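Local coordinates for hydrogenase 3 maturation protease (Escherichia coli, PDB 2E85), which removes a 32-residue peptide from the C-terminus of the precursor of HycE, the large subunit of hydrogenase 3, during its maturation, at residues N48-V51 against A52-L56; N94-L97 against N98-I101. The protein carries 1 engineered substitution. One frame throughout, in Å; residues are numbered along the deposited sequence.

Interaction 1 (N48-V51 against A52-L56). With CA (calcium ion), chain E.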
# COMPACT_ATOMS: atom_id res chain seq x y z
N ASN B 48 1.18 0.94 7.59
CA ASN B 48 0.39 1.44 8.72
C ASN B 48 0.97 2.72 9.34
O ASN B 48 0.49 3.20 10.37
CB ASN B 48 0.22 0.33 9.77
CG ASN B 48 1.51 0.02 10.51
OD1 ASN B 48 2.60 0.20 9.98
ND2 ASN B 48 1.38 -0.44 11.77
N ASP B 49 1.97 3.31 8.68
CA ASP B 49 2.61 4.54 9.16
C ASP B 49 2.14 5.73 8.31
O ASP B 49 2.41 6.89 8.64
CB ASP B 49 4.15 4.43 9.12
CG ASP B 49 4.67 3.18 9.86
OD1 ASP B 49 4.21 2.90 11.00
OD2 ASP B 49 5.53 2.46 9.29
N ILE B 50 1.46 5.42 7.21
CA ILE B 50 1.09 6.44 6.23
C ILE B 50 0.13 7.50 6.79
O ILE B 50 0.34 8.72 6.60
CB ILE B 50 0.50 5.80 4.95
CG1 ILE B 50 1.57 4.94 4.26
CG2 ILE B 50 -0.02 6.87 4.00
CD1 ILE B 50 2.86 5.66 3.78
N VAL B 51 -0.91 7.05 7.49
CA VAL B 51 -1.92 7.98 8.02
C VAL B 51 -1.27 9.05 8.93
O VAL B 51 -1.55 10.24 8.75
CB VAL B 51 -3.09 7.23 8.69
CG1 VAL B 51 -4.03 8.22 9.39
CG2 VAL B 51 -3.87 6.45 7.63
N ALA B 52 -0.38 8.62 9.82
CA ALA B 52 0.33 9.55 10.72
C ALA B 52 1.21 10.53 9.96
O ALA B 52 1.23 11.71 10.28
CB ALA B 52 1.16 8.79 11.74
N ILE B 53 1.95 10.02 8.98
CA ILE B 53 2.82 10.87 8.18
C ILE B 53 2.00 11.95 7.48
O ILE B 53 2.36 13.12 7.50
CB ILE B 53 3.65 10.06 7.18
CG1 ILE B 53 4.61 9.13 7.93
CG2 ILE B 53 4.45 11.01 6.24
CD1 ILE B 53 5.59 9.77 8.94
N ARG B 54 0.88 11.57 6.87
CA ARG B 54 0.05 12.56 6.16
C ARG B 54 -0.50 13.63 7.11
O ARG B 54 -0.53 14.82 6.76
CB ARG B 54 -1.11 11.90 5.43
CG ARG B 54 -0.73 10.97 4.33
CD ARG B 54 -1.99 10.56 3.55
NE ARG B 54 -3.12 10.15 4.40
CZ ARG B 54 -4.16 9.44 3.97
NH1 ARG B 54 -4.20 9.03 2.70
NH2 ARG B 54 -5.15 9.09 4.80
N GLU B 55 -0.90 13.19 8.30
CA GLU B 55 -1.46 14.07 9.34
C GLU B 55 -0.43 15.06 9.89
O GLU B 55 -0.78 16.18 10.30
CB GLU B 55 -2.10 13.25 10.46
CG GLU B 55 -3.38 12.51 10.04
CD GLU B 55 -4.43 13.44 9.43
OE1 GLU B 55 -4.73 14.48 10.05
OE2 GLU B 55 -4.94 13.12 8.32
N LEU B 56 0.85 14.65 9.88
CA LEU B 56 1.96 15.53 10.28
C LEU B 56 2.16 16.69 9.30
O LEU B 56 2.77 17.72 9.65
CB LEU B 56 3.24 14.71 10.45
CG LEU B 56 3.36 13.92 11.76
CD1 LEU B 56 4.48 12.85 11.60
CD2 LEU B 56 3.62 14.86 12.95
CA CA E . 4.77 0.38 10.54
O HOH W 1 4.14 0.29 12.95
O HOH W 2 -4.02 10.80 7.08
O HOH W 3 4.89 -2.04 10.97
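Ala52 sets its CB 3.8 Å from Asp49 O in the first turn of helix 50-56, which leads straight out of a calcium site. Ile53 donates its backbone N to the same Asp49 O at 3.2 Å. Its CG1 lies beside the backbone N (chi1 -65°), which brings it back over that carbonyl oxygen, while the side chain packs on Val7 and Ile40 of the central sheet. Arg54 N continues the helical pattern with a bond to Ile50 O, at 2.9 Å. The Arg54 chain passes Ile50 with CG 4.2 Å from Ile50 CG2, then bends at chi3. Its NH2 comes near Val51 CG2. Beyond this turn Arg54 NH1 bonds to Asn98 of the second subunit, and the guanidinium makes a cation-pi contact with Tyr99 of that subunit. Glu55 N closes on Val51 O. A water at the guanidinium edge, in its plane, accepts from Arg54 NE and donates to Val51 O and Glu55 OE2. Leu56 N bonds to Ala52 O at 3.0 Å. At the start of the turn the calcium is held by both carboxylate oxygens of Asp49, by Gly42 O, Ala45 O and two waters, and by Asn48 OD1 at 2.2 Å.

Interaction 2 (N94-L97 against N98-I101)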
# COMPACT_ATOMS: atom_id res chain seq x y z
N ASN B 94 3.99 -7.51 0.38
CA ASN B 94 4.03 -7.57 -1.07
C ASN B 94 3.26 -6.47 -1.79
O ASN B 94 2.78 -6.66 -2.90
CB ASN B 94 3.66 -8.95 -1.61
CG ASN B 94 4.82 -9.95 -1.49
OD1 ASN B 94 4.64 -11.10 -1.15
ND2 ASN B 94 6.02 -9.48 -1.78
N MET B 95 3.20 -5.30 -1.17
CA MET B 95 2.77 -4.09 -1.86
C MET B 95 3.98 -3.49 -2.58
O MET B 95 5.06 -3.38 -1.98
CB MET B 95 2.11 -3.12 -0.85
CG MET B 95 2.53 -1.70 -0.80
SD MET B 95 1.06 -0.70 -0.45
CE MET B 95 0.29 -1.26 -2.02
N PRO B 96 3.82 -3.11 -3.85
CA PRO B 96 4.97 -2.45 -4.50
C PRO B 96 5.31 -1.11 -3.83
O PRO B 96 4.46 -0.25 -3.65
CB PRO B 96 4.53 -2.26 -5.95
CG PRO B 96 3.06 -2.47 -5.95
CD PRO B 96 2.69 -3.28 -4.77
N LEU B 97 6.57 -0.96 -3.44
CA LEU B 97 6.94 0.23 -2.68
C LEU B 97 6.71 1.54 -3.44
O LEU B 97 6.42 2.57 -2.82
CB LEU B 97 8.39 0.13 -2.21
CG LEU B 97 8.87 1.24 -1.28
CD1 LEU B 97 8.05 1.35 -0.01
CD2 LEU B 97 10.33 1.06 -0.96
N ASN B 98 6.83 1.51 -4.76
CA ASN B 98 6.66 2.73 -5.56
C ASN B 98 5.26 3.32 -5.39
O ASN B 98 5.10 4.53 -5.47
CB ASN B 98 7.00 2.50 -7.03
CG ASN B 98 5.87 1.87 -7.80
OD1 ASN B 98 5.60 0.67 -7.67
ND2 ASN B 98 5.18 2.68 -8.59
N TYR B 99 4.28 2.46 -5.12
CA TYR B 99 2.90 2.94 -4.88
C TYR B 99 2.86 3.91 -3.71
O TYR B 99 2.34 5.02 -3.84
CB TYR B 99 1.91 1.77 -4.70
CG TYR B 99 1.17 1.43 -5.99
CD1 TYR B 99 1.85 1.39 -7.20
CD2 TYR B 99 -0.21 1.19 -5.99
CE1 TYR B 99 1.18 1.11 -8.39
CE2 TYR B 99 -0.89 0.91 -7.19
CZ TYR B 99 -0.18 0.87 -8.38
OH TYR B 99 -0.81 0.60 -9.57
N LEU B 100 3.47 3.52 -2.60
CA LEU B 100 3.51 4.36 -1.41
C LEU B 100 4.34 5.60 -1.63
O LEU B 100 3.92 6.69 -1.27
CB LEU B 100 4.10 3.60 -0.23
CG LEU B 100 3.37 2.35 0.23
CD1 LEU B 100 3.47 1.33 -0.88
CD2 LEU B 100 4.02 1.82 1.50
N ILE B 101 5.53 5.44 -2.23
CA ILE B 101 6.44 6.58 -2.44
C ILE B 101 5.84 7.62 -3.38
O ILE B 101 5.88 8.82 -3.09
CB ILE B 101 7.82 6.15 -3.01
CG1 ILE B 101 8.48 5.09 -2.12
CG2 ILE B 101 8.75 7.37 -3.19
CD1 ILE B 101 8.79 5.50 -0.66
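Pro96 packs against Asn98 and Tyr99, two residues whose buried polar ends both bond to the second subunit of the crystal assembly. Pro96 CB is 3.6 Å from Asn98 OD1. Pro96 CG approaches the Tyr99 ring obliquely, 4.2 Å from Tyr99 CD1. Pro96 O also receives Tyr99 N at 3.1 Å, with the donor 49° out of the carbonyl plane. This bond spans three residues and marks the first turn of helix 97-108. One residue on, Leu97 O takes Ile101 N at 3.1 Å in a nearly straight bond of regular helical form. Leu97 has CG anti to the backbone N (chi1 -174°), and this CG lies 4.0 Å from Ile101 CG1. Both residues reach Phe113, so this face is turned to strand 111-116. The end of Met95 is doubtfully placed against Leu100. The backbone bonds from Tyr99 N and Ile101 N thus form the first turn, with apolar side chains packed around it. The Asn98 amide is split: OD1 accepts from Arg54 NH1 of the second subunit, and ND2 bonds to Asp102 of its own chain. Tyr99 OH bonds to Asp107 of the second subunit, so each of these buried polar groups is satisfied.

How the interactions relate
Interaction 1 comes first along the chain and interaction 2 follows well after it. Their centres are 15 Å apart, and their nearest atoms about 5 Å apart without touching. Each lies at the beginning of a helix, 50-56 and 97-108 respectively. These helices pack together within the chain, where Ile50 meets Leu104 and Arg54 meets Asp107. Helix 50-56 also covers strands 6-11 and 38-43, whereas helix 97-108 lies against strand 111-116. The two sites do meet between the two chains of this crystal assembly, although the protein is described as a monomer. Interaction 2 lies closer to the probable nickel ligand His93: its Met95 side chain is about 5 Å from that of His93, against about 9 Å for Asp49.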